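PDB 2Q0X: uncharacterized protein from Trypanosoma brucei, which is of unknown function but has an alpha/beta hydrolase fold and is named as a component of the trypanosome paraflagellar rod. Local coordinates for residues F123-E127 against R218-I223; W43-Q47 against V73-G78; M33-A37 against A61-G66; H141-P147 against L200-N206; F18-K22 against D93-L97. All blocks are in the same frame, centred on the assembly; numbering follows the deposited sequence.

How the contacts relate
From the N terminus, the first loop to open belongs to contact 5, at strand 13-21. Before it closes on helix 87-104, contacts 3 and 2 open and close within it. Their segments alternate: 33-37, 43-47, 61-66, 73-78, so these two cross. Contact 3 holds the turn after strand 26-33 to helix 57-64, and contact 2 joins the ends of neighbouring strands 40-44 and 69-73. Contacts 2 and 5 touch through Val73, Pro76, Leu97 and Asp93. Further on, contact 1 spans from helix 119-128 to the loop before strand 227-232 and encloses contact 4, which sets helix 200-209 on strand 135-143. Ala203 and Ser219 connect contacts 1 and 4.

Contact 1: F123-E127 against R218-I223; sequences FELLE and RSVGVI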
# COMPACT_ATOMS: atom_id res chain seq x y z
N PHE A 123 6.80 -2.52 -19.88
CA PHE A 123 6.67 -2.84 -21.30
C PHE A 123 5.49 -2.10 -21.91
O PHE A 123 5.59 -1.54 -23.01
CB PHE A 123 6.57 -4.35 -21.56
CG PHE A 123 7.86 -5.10 -21.32
CD1 PHE A 123 8.94 -4.92 -22.19
CD2 PHE A 123 8.02 -5.94 -20.22
CE1 PHE A 123 10.13 -5.59 -21.98
CE2 PHE A 123 9.22 -6.61 -20.01
CZ PHE A 123 10.27 -6.44 -20.90
N GLU A 124 4.38 -2.08 -21.16
CA GLU A 124 3.18 -1.32 -21.52
C GLU A 124 3.44 0.19 -21.59
O GLU A 124 3.03 0.86 -22.54
CB GLU A 124 2.09 -1.63 -20.50
CG GLU A 124 0.75 -1.05 -20.80
CD GLU A 124 0.15 -1.56 -22.09
OE1 GLU A 124 0.41 -2.73 -22.48
OE2 GLU A 124 -0.59 -0.76 -22.71
N LEU A 125 4.15 0.71 -20.59
CA LEU A 125 4.57 2.11 -20.57
C LEU A 125 5.38 2.47 -21.80
O LEU A 125 5.05 3.40 -22.49
CB LEU A 125 5.42 2.45 -19.33
CG LEU A 125 4.73 3.12 -18.14
CD1 LEU A 125 5.69 3.33 -16.96
CD2 LEU A 125 4.15 4.42 -18.57
N LEU A 126 6.45 1.72 -22.03
CA LEU A 126 7.40 2.00 -23.11
C LEU A 126 6.80 2.00 -24.52
O LEU A 126 7.29 2.70 -25.40
CB LEU A 126 8.59 1.03 -23.05
CG LEU A 126 9.75 1.52 -22.17
CD1 LEU A 126 9.29 1.98 -20.83
CD2 LEU A 126 10.74 0.42 -21.97
N GLU A 127 5.71 1.26 -24.73
CA GLU A 127 5.02 1.29 -26.00
C GLU A 127 3.99 2.41 -26.10
O GLU A 127 3.73 2.88 -27.20
CB GLU A 127 4.42 -0.08 -26.35
CG GLU A 127 3.21 -0.55 -25.53
CD GLU A 127 2.52 -1.79 -26.14
OE1 GLU A 127 1.25 -1.90 -26.05
OE2 GLU A 127 3.25 -2.65 -26.71
N ARG A 218 7.34 -7.59 -29.13
CA ARG A 218 6.32 -7.00 -28.27
C ARG A 218 6.83 -6.63 -26.88
O ARG A 218 6.21 -5.82 -26.20
CB ARG A 218 5.14 -7.95 -28.16
CG ARG A 218 4.34 -8.12 -29.46
CD ARG A 218 3.41 -9.32 -29.38
NE ARG A 218 3.90 -10.50 -30.12
CZ ARG A 218 3.25 -11.68 -30.19
NH1 ARG A 218 2.09 -11.85 -29.55
NH2 ARG A 218 3.76 -12.70 -30.88
N SER A 219 7.92 -7.25 -26.45
CA SER A 219 8.52 -7.00 -25.14
C SER A 219 9.79 -6.15 -25.27
O SER A 219 9.70 -4.94 -25.33
CB SER A 219 8.79 -8.34 -24.39
OG SER A 219 9.77 -9.16 -25.02
N VAL A 220 10.97 -6.77 -25.35
CA VAL A 220 12.22 -6.00 -25.45
C VAL A 220 12.32 -5.12 -26.73
O VAL A 220 13.02 -4.09 -26.74
CB VAL A 220 13.48 -6.89 -25.27
CG1 VAL A 220 13.50 -7.49 -23.84
CG2 VAL A 220 13.56 -7.99 -26.34
N GLY A 221 11.61 -5.51 -27.78
CA GLY A 221 11.55 -4.72 -29.01
C GLY A 221 10.99 -3.31 -28.85
O GLY A 221 11.38 -2.44 -29.60
N VAL A 222 10.09 -3.09 -27.87
CA VAL A 222 9.53 -1.76 -27.62
C VAL A 222 10.48 -0.84 -26.86
O VAL A 222 10.24 0.36 -26.78
CB VAL A 222 8.18 -1.81 -26.88
CG1 VAL A 222 7.16 -2.70 -27.63
CG2 VAL A 222 8.37 -2.24 -25.40
N ILE A 223 11.54 -1.39 -26.28
CA ILE A 223 12.50 -0.64 -25.48
C ILE A 223 13.55 -0.08 -26.44
O ILE A 223 14.30 -0.84 -27.06
CB ILE A 223 13.19 -1.56 -24.41
CG1 ILE A 223 12.14 -2.18 -23.46
CG2 ILE A 223 14.21 -0.80 -23.58
CD1 ILE A 223 12.77 -2.99 -22.35
O HOH W 1 4.58 -4.19 -24.76
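Helix 119-128, which follows the central strand 110-115 of the alpha/beta hydrolase sheet, receives on one flank the loop between helix 213-218 and strand 227-232, with Phe123 and Leu126 meeting Ser219, Val222 and Ile223. The Phe123 ring leans out with CG anti to the carbonyl carbon (chi1 -71°) and reaches the loop backbone, where CD1 lies 3.2 Å from Ser219 O. Ser219 CB sits over one face of this ring, toward the rim, in a CH-pi contact, 4.2 Å from the centroid and 22° off the normal, while Val222 CG2 sits at the edge near the ring plane. The ring also packs on Ala203 of helix 200-209, whose carbonyl accepts a hydrogen bond from Ser219 OG. One turn further along, Leu126 CD2 presses against Ile223 CG1 at 3.3 Å, closer than two such carbons normally approach. Val222 CG2 touches both helix residues, 3.7 Å from Phe123 O and 4.0 Å from Leu126 CB. At the border, water 1 lies between Glu127 OE2 (2.8 Å) and Arg218 O (2.7 Å), with more acceptors around it than it can serve at once; the Arg218 guanidinium itself turns to Asp214. No direct hydrogen bond crosses between helix and loop, so the join depends on close apolar packing, with polar linkage left to water beside the partly exposed Glu127.

Contact 2: W43-Q47 against V73-G78; sequences WVGGQ and VEVPSG
Trp43 and Val73 stand on neighbouring parallel strands and share one weak backbone bond, Val73 N to Trp43 O at 3.3 Å, after which the chains separate and come close again at Gln47 and Gly78, whose CA atoms are 3.9 Å apart. Water 2 occupies the parting: it donates to Val73 O at 2.6 Å and accepts from the backbone N of both Gly45 and Val75, so three buried main-chain groups are satisfied by one molecule. Beside it the valines meet. Val44 CG2 and Val75 CG2 meet at 3.2 Å, a tight pair between side chains that cross at about a right angle, and Val75 CG2 is also 3.1 Å from Gly45 O. On the far side of Gly45 the Trp43 ring turns one face to the backbone N of that glycine, and its NE1 is bonded to Thr115. This is the carboxyl edge of the sheet, where strands 40-44 and 69-73 run out into loops. In alpha/beta hydrolases the loop after the strand equivalent to 40-44 commonly contributes to the oxyanion hole; whether it does so in this protein is not established. Gln47 ends the contact with its amide. NE2 gives a bond to Ser77 O, 2.8 Å long with an angle of 155° at the hydrogen; the donor lies well above the carbonyl plane, 63° out of it, although Ser77 O is close to the plane of the Gln47 amide. NE2 is also bonded to Thr188, and Ser77 OG to Asp90 and Arg191. Gly78 makes backbone hydrogen bonds with the second subunit.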
# COMPACT_ATOMS: atom_id res chain seq x y z
N TRP A 43 11.20 3.67 -9.38
CA TRP A 43 10.96 2.27 -9.09
C TRP A 43 9.46 1.95 -8.96
O TRP A 43 8.73 2.63 -8.27
CB TRP A 43 11.68 1.85 -7.81
CG TRP A 43 11.34 0.45 -7.41
CD1 TRP A 43 11.86 -0.70 -7.93
CD2 TRP A 43 10.37 0.04 -6.44
NE1 TRP A 43 11.28 -1.79 -7.34
CE2 TRP A 43 10.35 -1.36 -6.43
CE3 TRP A 43 9.50 0.73 -5.59
CZ2 TRP A 43 9.53 -2.09 -5.59
CZ3 TRP A 43 8.68 0.00 -4.77
CH2 TRP A 43 8.69 -1.39 -4.77
N VAL A 44 9.05 0.88 -9.64
CA VAL A 44 7.73 0.29 -9.46
C VAL A 44 7.94 -1.23 -9.32
O VAL A 44 8.81 -1.82 -9.95
CB VAL A 44 6.74 0.71 -10.65
CG1 VAL A 44 7.11 0.10 -11.94
CG2 VAL A 44 5.32 0.37 -10.30
N GLY A 45 7.15 -1.85 -8.48
CA GLY A 45 7.34 -3.25 -8.14
C GLY A 45 6.11 -4.08 -8.31
O GLY A 45 5.11 -3.67 -8.94
N GLY A 46 6.20 -5.27 -7.73
CA GLY A 46 5.10 -6.17 -7.66
C GLY A 46 4.00 -5.64 -6.75
O GLY A 46 4.18 -4.69 -5.99
N GLN A 47 2.86 -6.30 -6.83
CA GLN A 47 1.68 -5.89 -6.08
C GLN A 47 1.85 -6.05 -4.57
O GLN A 47 1.25 -5.29 -3.82
CB GLN A 47 0.45 -6.64 -6.56
CG GLN A 47 -0.06 -6.19 -7.91
CD GLN A 47 -1.18 -7.08 -8.44
OE1 GLN A 47 -0.94 -8.19 -8.93
NE2 GLN A 47 -2.41 -6.58 -8.38
N VAL A 73 7.10 4.50 -6.04
CA VAL A 73 5.64 4.60 -6.07
C VAL A 73 5.13 3.22 -5.77
O VAL A 73 5.72 2.22 -6.19
CB VAL A 73 5.10 5.12 -7.46
CG1 VAL A 73 5.43 4.17 -8.60
CG2 VAL A 73 3.58 5.40 -7.43
N GLU A 74 4.02 3.14 -5.04
CA GLU A 74 3.33 1.87 -4.88
C GLU A 74 2.30 1.69 -5.98
O GLU A 74 1.43 2.53 -6.15
CB GLU A 74 2.72 1.74 -3.49
CG GLU A 74 3.77 1.41 -2.44
CD GLU A 74 3.25 1.47 -1.00
OE1 GLU A 74 3.97 0.93 -0.11
OE2 GLU A 74 2.14 2.06 -0.79
N VAL A 75 2.43 0.60 -6.72
CA VAL A 75 1.45 0.20 -7.75
C VAL A 75 0.04 0.21 -7.16
O VAL A 75 -0.20 -0.48 -6.18
CB VAL A 75 1.73 -1.25 -8.27
CG1 VAL A 75 0.80 -1.59 -9.42
CG2 VAL A 75 3.10 -1.38 -8.74
N PRO A 76 -0.89 0.98 -7.76
CA PRO A 76 -2.27 1.09 -7.25
C PRO A 76 -3.02 -0.25 -7.11
O PRO A 76 -3.81 -0.41 -6.19
CB PRO A 76 -2.96 1.96 -8.31
CG PRO A 76 -1.87 2.69 -8.98
CD PRO A 76 -0.67 1.82 -8.95
N SER A 77 -2.77 -1.16 -8.05
CA SER A 77 -3.36 -2.48 -8.05
C SER A 77 -2.80 -3.37 -6.93
O SER A 77 -3.30 -4.47 -6.73
CB SER A 77 -3.13 -3.17 -9.40
OG SER A 77 -1.75 -3.37 -9.62
N GLY A 78 -1.77 -2.91 -6.23
CA GLY A 78 -1.29 -3.57 -5.03
C GLY A 78 -2.24 -3.38 -3.86
O GLY A 78 -2.14 -4.08 -2.87
O HOH W 2 5.33 -0.29 -6.62

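Contact 3: M33-A37 against A61-G66; sequences MNMDA and AEELQG
Asn34, Ala61 and Gln65 carry most of this meeting between the turn after strand 26-33 and the end of helix 57-64. Asn34 has left-handed backbone angles and sends its side chain toward the helix, CG anti to the carbonyl carbon (chi1 -54°). That brings its amide beside the last helical turn: water 3 accepts from Asn34 ND2 at 3.1 Å and donates to Ala61 O at 2.6 Å, linking amide and main-chain carbonyl. The methyl group of Ala61 meets the strand residue before the asparagine, with Met33 CE 3.7 Å from Ala61 CB; the methionine chain bends at its last torsion to bring the methyl there. Gln65, the first residue to leave the helical conformation, lays its aliphatic part across the asparagine, its CG 3.6 Å from Asn34 OD1. The two side chains cross at about a right angle and their amide planes are 72° apart, so the amides do not stack. Water 4 closes the other end of the contact, donating to Asn34 O and, at 2.6 Å, to Asp36 OD1, while it accepts from Gly66 N at 2.6 Å. Ala61 also packs on Phe70 of strand 69-73, the strand bonded to Met33 through its backbone. Two waters bridge polar groups of turn and helix end, while carbon contacts are few: Met33 on Ala61 and Gln65 CG on Asn34. Water-mediated hydrogen bonds therefore carry much of the join in this partly buried contact.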
# COMPACT_ATOMS: atom_id res chain seq x y z
N MET A 33 13.62 10.79 -2.92
CA MET A 33 14.86 11.02 -2.17
C MET A 33 15.86 11.73 -3.06
O MET A 33 16.01 11.37 -4.24
CB MET A 33 15.47 9.70 -1.70
CG MET A 33 14.57 8.93 -0.79
SD MET A 33 15.13 7.26 -0.53
CE MET A 33 16.52 7.57 0.52
N ASN A 34 16.53 12.74 -2.51
CA ASN A 34 17.67 13.38 -3.16
C ASN A 34 17.32 14.05 -4.48
O ASN A 34 17.95 13.82 -5.50
CB ASN A 34 18.81 12.36 -3.34
CG ASN A 34 19.18 11.68 -2.02
OD1 ASN A 34 19.35 12.36 -1.01
ND2 ASN A 34 19.25 10.34 -2.02
N MET A 35 16.30 14.90 -4.41
CA MET A 35 15.77 15.59 -5.57
C MET A 35 16.59 16.83 -5.93
O MET A 35 16.19 17.58 -6.80
CB MET A 35 14.31 16.00 -5.31
CG MET A 35 13.39 14.81 -5.07
SD MET A 35 13.25 13.74 -6.52
CE MET A 35 12.14 14.71 -7.56
N ASP A 36 17.73 17.03 -5.26
CA ASP A 36 18.74 17.99 -5.73
C ASP A 36 19.26 17.64 -7.13
O ASP A 36 19.63 18.52 -7.90
CB ASP A 36 19.91 18.11 -4.72
CG ASP A 36 20.23 16.79 -3.99
OD1 ASP A 36 21.29 16.18 -4.29
OD2 ASP A 36 19.42 16.36 -3.14
N ALA A 37 19.26 16.35 -7.48
CA ALA A 37 19.67 15.94 -8.81
C ALA A 37 18.62 16.41 -9.84
O ALA A 37 17.53 16.88 -9.46
CB ALA A 37 19.85 14.44 -8.87
N ALA A 61 20.06 4.63 -3.13
CA ALA A 61 19.72 6.06 -3.16
C ALA A 61 20.88 6.91 -2.65
O ALA A 61 21.18 7.97 -3.20
CB ALA A 61 18.43 6.33 -2.35
N GLU A 62 21.53 6.43 -1.60
CA GLU A 62 22.68 7.08 -1.03
C GLU A 62 23.84 7.21 -2.03
O GLU A 62 24.44 8.28 -2.17
CB GLU A 62 23.13 6.27 0.20
CG GLU A 62 23.97 7.00 1.17
CD GLU A 62 24.18 6.17 2.44
OE1 GLU A 62 24.94 5.16 2.36
OE2 GLU A 62 23.57 6.51 3.50
N GLU A 63 24.14 6.11 -2.72
CA GLU A 63 25.21 6.08 -3.72
C GLU A 63 24.89 6.95 -4.93
O GLU A 63 25.78 7.63 -5.43
CB GLU A 63 25.51 4.65 -4.16
CG GLU A 63 26.27 3.85 -3.10
CD GLU A 63 27.63 4.45 -2.76
OE1 GLU A 63 28.35 4.91 -3.69
OE2 GLU A 63 27.99 4.44 -1.56
N LEU A 64 23.62 6.95 -5.34
CA LEU A 64 23.12 7.79 -6.44
C LEU A 64 23.11 9.29 -6.15
O LEU A 64 23.08 10.10 -7.07
CB LEU A 64 21.68 7.37 -6.81
CG LEU A 64 21.50 6.04 -7.57
CD1 LEU A 64 20.05 5.62 -7.59
CD2 LEU A 64 22.08 6.17 -8.98
N GLN A 65 23.13 9.65 -4.87
CA GLN A 65 22.93 11.03 -4.43
C GLN A 65 23.90 11.99 -5.10
O GLN A 65 25.10 11.73 -5.15
CB GLN A 65 23.09 11.12 -2.92
CG GLN A 65 22.68 12.45 -2.34
CD GLN A 65 23.79 13.11 -1.58
OE1 GLN A 65 23.70 13.31 -0.36
NE2 GLN A 65 24.87 13.47 -2.29
N GLY A 66 23.37 13.11 -5.59
CA GLY A 66 24.13 14.08 -6.36
C GLY A 66 24.08 13.83 -7.86
O GLY A 66 24.45 14.70 -8.65
O HOH W 3 19.57 9.14 -4.82
O HOH W 4 20.92 13.98 -5.67

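Contact 4: H141-P147 against L200-N206; sequences HGVVCDP and LQEAVWN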
# COMPACT_ATOMS: atom_id res chain seq x y z
N HIS A 141 14.42 -6.23 -13.21
CA HIS A 141 14.85 -7.38 -12.41
C HIS A 141 13.79 -8.44 -12.48
O HIS A 141 12.59 -8.15 -12.38
CB HIS A 141 15.15 -7.01 -10.95
CG HIS A 141 15.66 -8.15 -10.12
ND1 HIS A 141 14.82 -9.12 -9.61
CD2 HIS A 141 16.91 -8.49 -9.74
CE1 HIS A 141 15.54 -10.00 -8.93
NE2 HIS A 141 16.81 -9.64 -9.00
N GLY A 142 14.24 -9.68 -12.64
CA GLY A 142 13.37 -10.82 -12.50
C GLY A 142 14.06 -12.09 -12.04
O GLY A 142 15.25 -12.31 -12.30
N VAL A 143 13.29 -12.91 -11.34
CA VAL A 143 13.67 -14.27 -11.00
C VAL A 143 13.08 -15.18 -12.05
O VAL A 143 11.90 -15.09 -12.37
CB VAL A 143 13.12 -14.69 -9.64
CG1 VAL A 143 13.55 -16.16 -9.32
CG2 VAL A 143 13.56 -13.69 -8.55
N VAL A 144 13.90 -16.05 -12.60
CA VAL A 144 13.46 -16.95 -13.66
C VAL A 144 13.56 -18.41 -13.19
O VAL A 144 14.35 -18.72 -12.30
CB VAL A 144 14.30 -16.75 -14.94
CG1 VAL A 144 14.08 -15.37 -15.48
CG2 VAL A 144 15.80 -16.99 -14.65
N CYS A 145 12.75 -19.27 -13.80
CA CYS A 145 12.81 -20.71 -13.58
C CYS A 145 12.91 -21.46 -14.93
O CYS A 145 12.85 -20.86 -16.00
CB CYS A 145 11.57 -21.15 -12.81
SG CYS A 145 10.03 -20.91 -13.70
N ASP A 146 13.04 -22.78 -14.87
CA ASP A 146 13.01 -23.62 -16.06
C ASP A 146 11.66 -23.44 -16.78
O ASP A 146 10.63 -23.60 -16.16
CB ASP A 146 13.23 -25.09 -15.68
CG ASP A 146 13.50 -25.99 -16.89
OD1 ASP A 146 13.00 -25.73 -18.01
OD2 ASP A 146 14.23 -26.98 -16.72
N PRO A 147 11.67 -23.09 -18.08
CA PRO A 147 10.43 -22.95 -18.86
C PRO A 147 9.54 -24.19 -18.88
O PRO A 147 8.33 -24.07 -19.08
CB PRO A 147 10.93 -22.64 -20.27
CG PRO A 147 12.28 -22.07 -20.09
CD PRO A 147 12.86 -22.76 -18.90
N LEU A 200 9.72 -11.06 -16.26
CA LEU A 200 10.77 -11.41 -17.20
C LEU A 200 10.74 -12.87 -17.66
O LEU A 200 11.32 -13.20 -18.69
CB LEU A 200 12.12 -11.08 -16.61
CG LEU A 200 12.41 -9.59 -16.48
CD1 LEU A 200 13.85 -9.39 -16.13
CD2 LEU A 200 12.07 -8.84 -17.74
N GLN A 201 10.09 -13.76 -16.89
CA GLN A 201 9.85 -15.12 -17.39
C GLN A 201 9.13 -15.08 -18.74
O GLN A 201 9.58 -15.68 -19.72
CB GLN A 201 9.05 -15.94 -16.39
CG GLN A 201 9.01 -17.45 -16.68
CD GLN A 201 10.30 -18.15 -16.35
OE1 GLN A 201 11.07 -17.68 -15.51
NE2 GLN A 201 10.56 -19.30 -17.01
N GLU A 202 8.01 -14.37 -18.81
CA GLU A 202 7.22 -14.31 -20.05
C GLU A 202 7.85 -13.36 -21.08
O GLU A 202 7.84 -13.65 -22.28
CB GLU A 202 5.79 -13.86 -19.74
CG GLU A 202 5.01 -14.85 -18.84
CD GLU A 202 4.95 -14.45 -17.38
OE1 GLU A 202 5.87 -13.75 -16.88
OE2 GLU A 202 3.97 -14.86 -16.72
N ALA A 203 8.39 -12.24 -20.61
CA ALA A 203 8.95 -11.21 -21.49
C ALA A 203 10.27 -11.61 -22.16
O ALA A 203 10.52 -11.24 -23.29
CB ALA A 203 9.11 -9.91 -20.74
N VAL A 204 11.12 -12.37 -21.45
CA VAL A 204 12.47 -12.65 -21.93
C VAL A 204 12.86 -14.14 -21.89
O VAL A 204 13.26 -14.69 -22.91
CB VAL A 204 13.51 -11.81 -21.12
CG1 VAL A 204 14.93 -12.25 -21.41
CG2 VAL A 204 13.34 -10.32 -21.41
N TRP A 205 12.72 -14.78 -20.75
CA TRP A 205 13.29 -16.09 -20.54
C TRP A 205 12.65 -17.15 -21.42
O TRP A 205 13.33 -17.80 -22.24
CB TRP A 205 13.17 -16.51 -19.07
CG TRP A 205 14.15 -17.55 -18.66
CD1 TRP A 205 13.89 -18.84 -18.37
CD2 TRP A 205 15.57 -17.38 -18.53
NE1 TRP A 205 15.05 -19.50 -18.05
CE2 TRP A 205 16.10 -18.62 -18.15
CE3 TRP A 205 16.44 -16.29 -18.70
CZ2 TRP A 205 17.47 -18.82 -17.92
CZ3 TRP A 205 17.80 -16.48 -18.47
CH2 TRP A 205 18.31 -17.73 -18.08
N ASN A 206 11.34 -17.31 -21.26
CA ASN A 206 10.58 -18.26 -22.08
C ASN A 206 10.76 -18.07 -23.59
O ASN A 206 11.18 -19.00 -24.27
CB ASN A 206 9.09 -18.24 -21.67
CG ASN A 206 8.85 -18.92 -20.33
OD1 ASN A 206 9.75 -19.55 -19.75
ND2 ASN A 206 7.61 -18.84 -19.84
O HOH W 5 11.02 -12.96 -13.83
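Gln201 and Cys145 pair through both groups of the glutamine amide. Gln201 OE1 accepts from Cys145 N at 2.9 Å (160° at the hydrogen), and Gln201 NE2 donates to Cys145 O, also at 2.9 Å, so the amide takes both the N-H and the C=O of one residue, although NE2 stands 45° above the plane of that carbonyl. Cys145 O lies in the plane of the Gln201 amide. NE2 also gives a more bent bond to Asn206 OD1; together the three bonds hold the amide's rotation. Next to this grip, water 5 donates to Val143 O at 2.7 Å and takes a weak bond from Gln201 N; Val143 O is bonded to Arg273 as well. Within the helix, Leu200 O accepts from Val204 N and also from Trp205 N; this second bond and that from Asn206 N to Gln201 O span five residues and mark the wider pi-type turn. Trp205 offers a face to Val144, whose CB stands 3.8 Å from the centroid of the five-membered ring in a CH-pi contact, while NE1 is bonded to Tyr237. Leu200 CD1 lies 3.5 Å from Gly142 N. Segment 200-206 of the helix crosses strand residues 141-143 at 88°, within the long excursion between strands 135-143 and 227-232 where alpha/beta hydrolases commonly carry their cap.

Contact 5: F18-K22 against D93-L97; sequences FTYYK and DVDDL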
# COMPACT_ATOMS: atom_id res chain seq x y z
N PHE A 18 4.49 12.67 -1.23
CA PHE A 18 3.24 13.25 -1.67
C PHE A 18 2.35 12.19 -2.28
O PHE A 18 2.76 11.03 -2.40
CB PHE A 18 3.48 14.40 -2.66
CG PHE A 18 3.94 13.97 -4.01
CD1 PHE A 18 5.26 13.67 -4.24
CD2 PHE A 18 3.05 13.90 -5.07
CE1 PHE A 18 5.70 13.28 -5.49
CE2 PHE A 18 3.47 13.50 -6.32
CZ PHE A 18 4.81 13.20 -6.53
N THR A 19 1.12 12.59 -2.59
CA THR A 19 0.19 11.72 -3.28
C THR A 19 -0.35 12.43 -4.53
O THR A 19 -0.44 13.65 -4.58
CB THR A 19 -0.98 11.31 -2.36
OG1 THR A 19 -1.76 12.45 -2.06
CG2 THR A 19 -0.48 10.68 -1.04
N TYR A 20 -0.69 11.67 -5.56
CA TYR A 20 -1.42 12.23 -6.69
C TYR A 20 -2.69 11.42 -6.90
O TYR A 20 -2.71 10.22 -6.64
CB TYR A 20 -0.55 12.32 -7.95
CG TYR A 20 -0.11 10.99 -8.53
CD1 TYR A 20 0.92 10.27 -7.94
CD2 TYR A 20 -0.73 10.48 -9.68
CE1 TYR A 20 1.33 9.05 -8.47
CE2 TYR A 20 -0.34 9.27 -10.20
CZ TYR A 20 0.71 8.55 -9.60
OH TYR A 20 1.13 7.35 -10.12
N TYR A 21 -3.74 12.11 -7.33
CA TYR A 21 -5.07 11.50 -7.45
C TYR A 21 -5.15 10.64 -8.70
O TYR A 21 -4.91 11.11 -9.81
CB TYR A 21 -6.18 12.56 -7.51
CG TYR A 21 -6.70 13.02 -6.17
CD1 TYR A 21 -7.80 12.39 -5.58
CD2 TYR A 21 -6.13 14.10 -5.51
CE1 TYR A 21 -8.30 12.82 -4.34
CE2 TYR A 21 -6.63 14.54 -4.27
CZ TYR A 21 -7.71 13.90 -3.69
OH TYR A 21 -8.18 14.35 -2.46
N LYS A 22 -5.50 9.38 -8.48
CA LYS A 22 -5.85 8.44 -9.54
C LYS A 22 -7.33 8.60 -9.86
O LYS A 22 -7.77 8.33 -10.98
CB LYS A 22 -5.55 7.02 -9.04
CG LYS A 22 -6.25 5.84 -9.73
CD LYS A 22 -5.95 4.56 -8.94
CE LYS A 22 -6.82 3.37 -9.34
NZ LYS A 22 -6.96 2.39 -8.21
N ASP A 93 -1.36 5.18 -14.83
CA ASP A 93 -1.10 5.88 -13.56
C ASP A 93 0.38 6.20 -13.36
O ASP A 93 0.72 7.29 -12.95
CB ASP A 93 -1.58 5.04 -12.37
CG ASP A 93 -3.07 4.83 -12.37
OD1 ASP A 93 -3.78 5.62 -12.99
OD2 ASP A 93 -3.52 3.85 -11.76
N VAL A 94 1.25 5.24 -13.66
CA VAL A 94 2.70 5.48 -13.63
C VAL A 94 3.15 6.56 -14.63
O VAL A 94 4.01 7.40 -14.30
CB VAL A 94 3.51 4.18 -13.79
CG1 VAL A 94 5.02 4.47 -13.77
CG2 VAL A 94 3.14 3.17 -12.61
N ASP A 95 2.54 6.57 -15.83
CA ASP A 95 2.86 7.59 -16.84
C ASP A 95 2.47 9.00 -16.41
O ASP A 95 3.20 9.96 -16.66
CB ASP A 95 2.20 7.26 -18.17
CG ASP A 95 2.98 7.82 -19.35
OD1 ASP A 95 4.24 7.78 -19.31
OD2 ASP A 95 2.33 8.31 -20.30
N ASP A 96 1.33 9.10 -15.74
CA ASP A 96 0.90 10.34 -15.09
C ASP A 96 1.92 10.82 -14.04
O ASP A 96 2.17 12.02 -13.90
CB ASP A 96 -0.48 10.16 -14.42
CG ASP A 96 -1.60 9.81 -15.42
OD1 ASP A 96 -1.42 10.07 -16.64
OD2 ASP A 96 -2.67 9.28 -14.99
N LEU A 97 2.51 9.91 -13.28
CA LEU A 97 3.55 10.29 -12.32
C LEU A 97 4.80 10.78 -13.06
O LEU A 97 5.38 11.81 -12.69
CB LEU A 97 3.89 9.12 -11.38
CG LEU A 97 5.05 9.38 -10.42
CD1 LEU A 97 4.83 10.70 -9.63
CD2 LEU A 97 5.34 8.15 -9.50
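Tyr20 crosses from strand 13-21 to Leu97 and Asp93 on helix 87-104. From a CB directed at the helix, the ring is placed with CG between the backbone N and carbonyl carbon (chi1 65°), and the side chain packs on Ile28 and Val30 of the adjoining strand as it goes. Along one side of the ring, Tyr20 CE1 lies 3.9 Å from Leu97 CB; along the other, Tyr20 CE2 comes to 3.6 Å from Asp93 O, which is near the ring plane. Leu97 CA stands over one face, offset toward the rim, and Tyr20 CZ is 3.7 Å from Leu97 CB. At the tip, Tyr20 OH donates to Asp93 O at 2.9 Å, coming from above the carbonyl plane, 66° out of it. The same oxygen keeps its helical bond from Leu97 N, and that donor arrives from the opposite face, so a tyrosine shares a main-chain acceptor without breaking the helix. Strands 13-21 and 26-33 form the antiparallel beginning of the otherwise parallel alpha/beta hydrolase sheet, and helix 87-104, which joins strand 69-73 to strand 110-115, packs here against strand 13-21, with Leu97 also on Val73. Phe18 adds its CZ, 4.0 Å from Leu97 CD1, and also packs against Pro12 of the second subunit. Where the chain turns its corner, Lys22 runs its extended methylenes past the carboxylate, CD 3.8 Å from Asp93 OD2. Its NZ stays 5.2 Å from Asp93 OD2 and bonds instead to Ser82 O, while Asp93 OD2 accepts from Gln85.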